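Local atomic coordinates of RmpA (Streptococcus mutans, PDB entry 3BJV), a protein that probably serves as the phosphoryl-carrying IIA component of an ascorbate-specific phosphotransferase system, for uptake of ascorbate across the cell membrane. Residues L17-W22 / V26-T31; L101-T106 / P117-L122. All blocks are in the same frame, centred on the assembly; numbering follows the deposited sequence.

Contacts 1 and 2 lie on the two faces of one mixed sheet, with centres about 18 Å apart. Helix 22-36 meets one face of the sheet through Ser29 and Val30, at Ala102; residues 117-122, in helix 108-123, cover the other, the layering expected of an alpha/beta three-layer sandwich. Ala102 joins the two: its methyl faces away from residues 117-122 and packs 3.4 Å (CB) from Ser29 O, with Val30 CG2 4.3 Å from the same CB. Leu101 and Leu103, the residues before and after it, send their side chains into contact 2. Contact 2 sits about 6 Å from the chain centre, contact 1 about 11 Å, measured between centres.

Contact 1. Residues L17-W22 / V26-T31; sequences LTAKDW and VKLSVT
Leu28 pushes its CD1 methyl into the angle between Leu17 and Ala19, lying 4.1 Å from Leu17 CB and equally close to Ala19 CB. Its CD2 methyl lies 4.2 Å from Leu17 CD1, and the two leucine side chains cross at a slant. This is where strand 13-17 leaves the sheet and the chain turns back through a short loop into helix 22-36, which lies on one face of the central sheet, an outer layer of the alpha/beta three-layer sandwich. Asp21 stands at the N-cap, its OD1 accepting from Glu24 N, and one turn on Val26 N donates to Trp22 O at 2.9 Å with an N-H...O angle of 160°. Trp22 carries CG between its backbone N and carbonyl carbon (chi1 76°), which brings the indole back alongside the helix; there Val26 CG2 lies near the ring plane, at its edge, 4.1 Å from Trp22 CE3. Phe91 meets the same indole with its ring plane turned by about 40°, while Ile47 of helix 42-54 packs on Val26. Thr18, pointing away from the helix, hydrogen-bonds through OG1 to Thr86 OG1.

Contact 2. Residues L101-T106 / P117-L122; sequences LALAAT and PQIIAL
Residues 101-105 run extended through the end of strand 96-104, while 117-122 is helical, part of helix 108-123; their nearest alpha carbons, Leu101 CA and Ile119 CA, are 8.1 Å apart. That spacing is bridged by side chains alone, and the contact is a purely apolar strand-helix interface in the alpha/beta three-layer sandwich of this IIA family. Backbone hydrogen bonds join Leu101 with Ala65 and Leu103 with Pro67 on one side, Ala102 with Ser81 and Ala104 with Ala79 on the other. Leu101 and Leu103, two residues apart along the chain, both point toward the helix. Each carries CG opposite its own backbone N (chi1 -150° and 165°), and each crosses Ile119 at a slant. Ile119 reaches between them along its longer branch: CG1 lies 4.2 Å from Leu101 CD2, and the terminal CD1 goes on to within 4.0 Å of Leu103 CD2. All four touching residues are buried, and Phe80 of strand 79-85 packs against Leu101, Leu103 and Ile119. Ile120, on another side of the helix, packs on Ile120 of the second subunit. One turn along the helix from Ile119, Leu122 turns its CD2 methyl onto the other branch of Leu101, meeting Leu101 CD1 at 3.8 Å.

Contact 1. Residues L17-W22 / V26-T31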
loop_
_atom_site.group_PDB
_atom_site.type_symbol
_atom_site.label_atom_id
_atom_site.label_comp_id
_atom_site.label_asym_id
_atom_site.label_seq_id
_atom_site.Cartn_x
_atom_site.Cartn_y
_atom_site.Cartn_z
ATOM N N LEU A 17 22.360 -13.237 -3.711
ATOM C CA LEU A 17 21.916 -14.510 -4.234
ATOM C C LEU A 17 21.753 -14.435 -5.729
ATOM O O LEU A 17 21.576 -13.375 -6.271
ATOM C CB LEU A 17 20.605 -14.955 -3.546
ATOM C CG LEU A 17 20.647 -15.104 -2.006
ATOM C CD1 LEU A 17 19.407 -15.836 -1.523
ATOM C CD2 LEU A 17 21.911 -15.856 -1.552
ATOM N N THR A 18 21.806 -15.579 -6.384
ATOM C CA THR A 18 21.667 -15.651 -7.829
ATOM C C THR A 18 20.394 -16.466 -8.158
ATOM O O THR A 18 20.232 -17.574 -7.643
ATOM C CB THR A 18 22.946 -16.292 -8.490
ATOM O OG1 THR A 18 24.097 -15.502 -8.135
ATOM C CG2 THR A 18 22.847 -16.315 -10.025
ATOM N N ALA A 19 19.524 -15.906 -9.014
ATOM C CA ALA A 19 18.309 -16.552 -9.458
ATOM C C ALA A 19 18.319 -16.505 -10.971
ATOM O O ALA A 19 18.713 -15.502 -11.544
ATOM C CB ALA A 19 17.089 -15.807 -8.920
ATOM N N LYS A 20 17.873 -17.569 -11.640
ATOM C CA LYS A 20 17.880 -17.549 -13.099
ATOM C C LYS A 20 16.614 -16.927 -13.597
ATOM O O LYS A 20 16.570 -16.396 -14.709
ATOM C CB LYS A 20 18.047 -18.959 -13.690
ATOM C CG LYS A 20 19.523 -19.404 -13.749
ATOM C CD LYS A 20 19.671 -20.922 -13.868
ATOM C CE LYS A 20 21.115 -21.305 -14.171
ATOM N NZ LYS A 20 21.231 -22.779 -14.133
ATOM N N ASP A 21 15.560 -16.994 -12.789
ATOM C CA ASP A 21 14.289 -16.472 -13.300
ATOM C C ASP A 21 13.438 -15.976 -12.158
ATOM O O ASP A 21 13.845 -16.050 -10.976
ATOM C CB ASP A 21 13.559 -17.561 -14.140
ATOM C CG ASP A 21 13.189 -18.777 -13.314
ATOM O OD1 ASP A 21 12.813 -18.651 -12.129
ATOM O OD2 ASP A 21 13.268 -19.886 -13.823
ATOM N N TRP A 22 12.256 -15.502 -12.501
ATOM C CA TRP A 22 11.382 -14.918 -11.535
ATOM C C TRP A 22 10.840 -15.901 -10.492
ATOM O O TRP A 22 10.657 -15.514 -9.308
ATOM C CB TRP A 22 10.276 -14.107 -12.205
ATOM C CG TRP A 22 9.161 -14.883 -12.838
ATOM C CD1 TRP A 22 9.053 -15.226 -14.158
ATOM C CD2 TRP A 22 7.979 -15.422 -12.179
ATOM N NE1 TRP A 22 7.899 -15.953 -14.359
ATOM C CE2 TRP A 22 7.215 -16.080 -13.179
ATOM C CE3 TRP A 22 7.497 -15.401 -10.850
ATOM C CZ2 TRP A 22 5.971 -16.695 -12.905
ATOM C CZ3 TRP A 22 6.283 -16.034 -10.575
ATOM C CH2 TRP A 22 5.545 -16.706 -11.609
ATOM N N VAL A 26 11.443 -15.598 -6.485
ATOM C CA VAL A 26 10.324 -15.699 -5.566
ATOM C C VAL A 26 10.545 -16.821 -4.548
ATOM O O VAL A 26 10.338 -16.615 -3.373
ATOM C CB VAL A 26 8.977 -15.826 -6.335
ATOM C CG1 VAL A 26 7.832 -16.195 -5.388
ATOM C CG2 VAL A 26 8.701 -14.523 -7.029
ATOM N N LYS A 27 10.977 -17.993 -4.988
ATOM C CA LYS A 27 11.303 -19.067 -4.042
ATOM C C LYS A 27 12.306 -18.603 -2.937
ATOM O O LYS A 27 12.132 -18.872 -1.743
ATOM C CB LYS A 27 11.898 -20.258 -4.810
ATOM C CG LYS A 27 12.230 -21.465 -3.900
ATOM C CD LYS A 27 13.216 -22.382 -4.615
ATOM C CE LYS A 27 14.603 -22.221 -4.063
ATOM N NZ LYS A 27 15.589 -22.859 -4.933
ATOM N N LEU A 28 13.370 -17.954 -3.374
ATOM C CA LEU A 28 14.399 -17.481 -2.481
ATOM C C LEU A 28 13.872 -16.535 -1.429
ATOM O O LEU A 28 14.413 -16.503 -0.327
ATOM C CB LEU A 28 15.487 -16.767 -3.263
ATOM C CG LEU A 28 16.316 -17.639 -4.190
ATOM C CD1 LEU A 28 17.205 -16.717 -4.962
ATOM C CD2 LEU A 28 17.149 -18.759 -3.462
ATOM N N SER A 29 12.841 -15.752 -1.752
ATOM C CA SER A 29 12.404 -14.732 -0.806
ATOM C C SER A 29 11.455 -15.284 0.275
ATOM O O SER A 29 11.270 -14.716 1.336
ATOM C CB SER A 29 11.859 -13.475 -1.540
ATOM O OG SER A 29 10.606 -13.697 -2.172
ATOM N N VAL A 30 10.874 -16.432 0.009
ATOM C CA VAL A 30 9.812 -16.956 0.874
ATOM C C VAL A 30 10.334 -18.096 1.747
ATOM O O VAL A 30 9.802 -18.374 2.816
ATOM C CB VAL A 30 8.626 -17.454 -0.008
ATOM C CG1 VAL A 30 7.704 -18.379 0.795
ATOM C CG2 VAL A 30 7.882 -16.234 -0.599
ATOM N N THR A 31 11.359 -18.769 1.238
ATOM C CA THR A 31 11.973 -19.887 1.893
ATOM C C THR A 31 12.399 -19.530 3.310
ATOM O O THR A 31 12.104 -20.255 4.229
ATOM C CB THR A 31 13.155 -20.374 1.054
ATOM O OG1 THR A 31 12.669 -21.348 0.135
ATOM C CG2 THR A 31 14.231 -20.999 1.960
#

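Contact 2. Residues L101-T106 / P117-L122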
loop_
_atom_site.group_PDB
_atom_site.type_symbol
_atom_site.label_atom_id
_atom_site.label_comp_id
_atom_site.label_asym_id
_atom_site.label_seq_id
_atom_site.Cartn_x
_atom_site.Cartn_y
_atom_site.Cartn_z
ATOM N N LEU A 101 11.430 -8.174 -1.134
ATOM C CA LEU A 101 11.008 -8.107 0.228
ATOM C C LEU A 101 9.641 -8.830 0.341
ATOM O O LEU A 101 8.597 -8.255 0.016
ATOM C CB LEU A 101 10.972 -6.657 0.705
ATOM C CG LEU A 101 11.233 -6.381 2.196
ATOM C CD1 LEU A 101 11.547 -4.871 2.404
ATOM C CD2 LEU A 101 10.016 -6.802 3.032
ATOM N N ALA A 102 9.687 -10.106 0.724
ATOM C CA ALA A 102 8.488 -10.918 0.901
ATOM C C ALA A 102 7.782 -10.536 2.178
ATOM O O ALA A 102 8.389 -10.189 3.180
ATOM C CB ALA A 102 8.812 -12.341 0.927
ATOM N N LEU A 103 6.479 -10.642 2.137
ATOM C CA LEU A 103 5.647 -10.064 3.131
ATOM C C LEU A 103 4.725 -11.177 3.562
ATOM O O LEU A 103 4.070 -11.789 2.687
ATOM C CB LEU A 103 4.843 -8.949 2.415
ATOM C CG LEU A 103 3.583 -8.270 2.975
ATOM C CD1 LEU A 103 3.689 -8.133 4.533
ATOM C CD2 LEU A 103 3.477 -6.892 2.311
ATOM N N ALA A 104 4.637 -11.442 4.868
ATOM C CA ALA A 104 3.515 -12.232 5.411
ATOM C C ALA A 104 2.669 -11.446 6.404
ATOM O O ALA A 104 3.160 -11.147 7.515
ATOM C CB ALA A 104 4.015 -13.528 6.064
ATOM N N ALA A 105 1.414 -11.156 6.033
ATOM C CA ALA A 105 0.467 -10.410 6.870
ATOM C C ALA A 105 -0.740 -11.254 7.284
ATOM O O ALA A 105 -1.327 -11.955 6.462
ATOM C CB ALA A 105 -0.029 -9.113 6.146
ATOM N N THR A 106 -1.140 -11.165 8.541
ATOM C CA THR A 106 -2.257 -11.997 9.019
ATOM C C THR A 106 -3.659 -11.451 8.654
ATOM O O THR A 106 -4.681 -12.134 8.854
ATOM C CB THR A 106 -2.158 -12.266 10.521
ATOM O OG1 THR A 106 -1.983 -11.018 11.214
ATOM C CG2 THR A 106 -0.995 -13.249 10.826
ATOM N N PRO A 117 3.493 0.963 4.697
ATOM C CA PRO A 117 4.241 2.136 5.114
ATOM C C PRO A 117 5.739 1.865 5.462
ATOM O O PRO A 117 6.588 2.714 5.200
ATOM C CB PRO A 117 3.505 2.561 6.379
ATOM C CG PRO A 117 2.204 1.932 6.362
ATOM C CD PRO A 117 2.290 0.747 5.544
ATOM N N GLN A 118 6.065 0.721 6.060
ATOM C CA GLN A 118 7.448 0.454 6.472
ATOM C C GLN A 118 8.294 0.092 5.287
ATOM O O GLN A 118 9.474 0.429 5.226
ATOM C CB GLN A 118 7.504 -0.698 7.465
ATOM C CG GLN A 118 7.131 -0.302 8.895
ATOM C CD GLN A 118 7.144 -1.488 9.812
ATOM O OE1 GLN A 118 6.131 -2.220 9.971
ATOM N NE2 GLN A 118 8.280 -1.710 10.428
ATOM N N ILE A 119 7.681 -0.606 4.338
ATOM C CA ILE A 119 8.349 -0.997 3.113
ATOM C C ILE A 119 8.653 0.247 2.260
ATOM O O ILE A 119 9.783 0.384 1.750
ATOM C CB ILE A 119 7.544 -2.064 2.364
ATOM C CG1 ILE A 119 7.654 -3.383 3.148
ATOM C CG2 ILE A 119 7.999 -2.187 0.882
ATOM C CD1 ILE A 119 6.542 -4.426 2.852
ATOM N N ILE A 120 7.675 1.152 2.152
ATOM C CA ILE A 120 7.888 2.326 1.346
ATOM C C ILE A 120 8.915 3.318 1.947
ATOM O O ILE A 120 9.764 3.847 1.204
ATOM C CB ILE A 120 6.575 2.958 0.683
ATOM C CG1 ILE A 120 5.668 3.657 1.639
ATOM C CG2 ILE A 120 5.725 1.905 -0.123
ATOM C CD1 ILE A 120 4.155 3.410 1.142
ATOM N N ALA A 121 8.912 3.460 3.277
ATOM C CA ALA A 121 9.991 4.185 4.006
ATOM C C ALA A 121 11.412 3.708 3.638
ATOM O O ALA A 121 12.284 4.511 3.353
ATOM C CB ALA A 121 9.783 4.076 5.534
ATOM N N LEU A 122 11.634 2.394 3.671
ATOM C CA LEU A 122 12.937 1.797 3.291
ATOM C C LEU A 122 13.354 2.185 1.862
ATOM O O LEU A 122 14.464 2.731 1.653
ATOM C CB LEU A 122 12.874 0.276 3.460
ATOM C CG LEU A 122 14.124 -0.520 3.121
ATOM C CD1 LEU A 122 15.312 -0.057 4.012
ATOM C CD2 LEU A 122 13.838 -2.048 3.345
#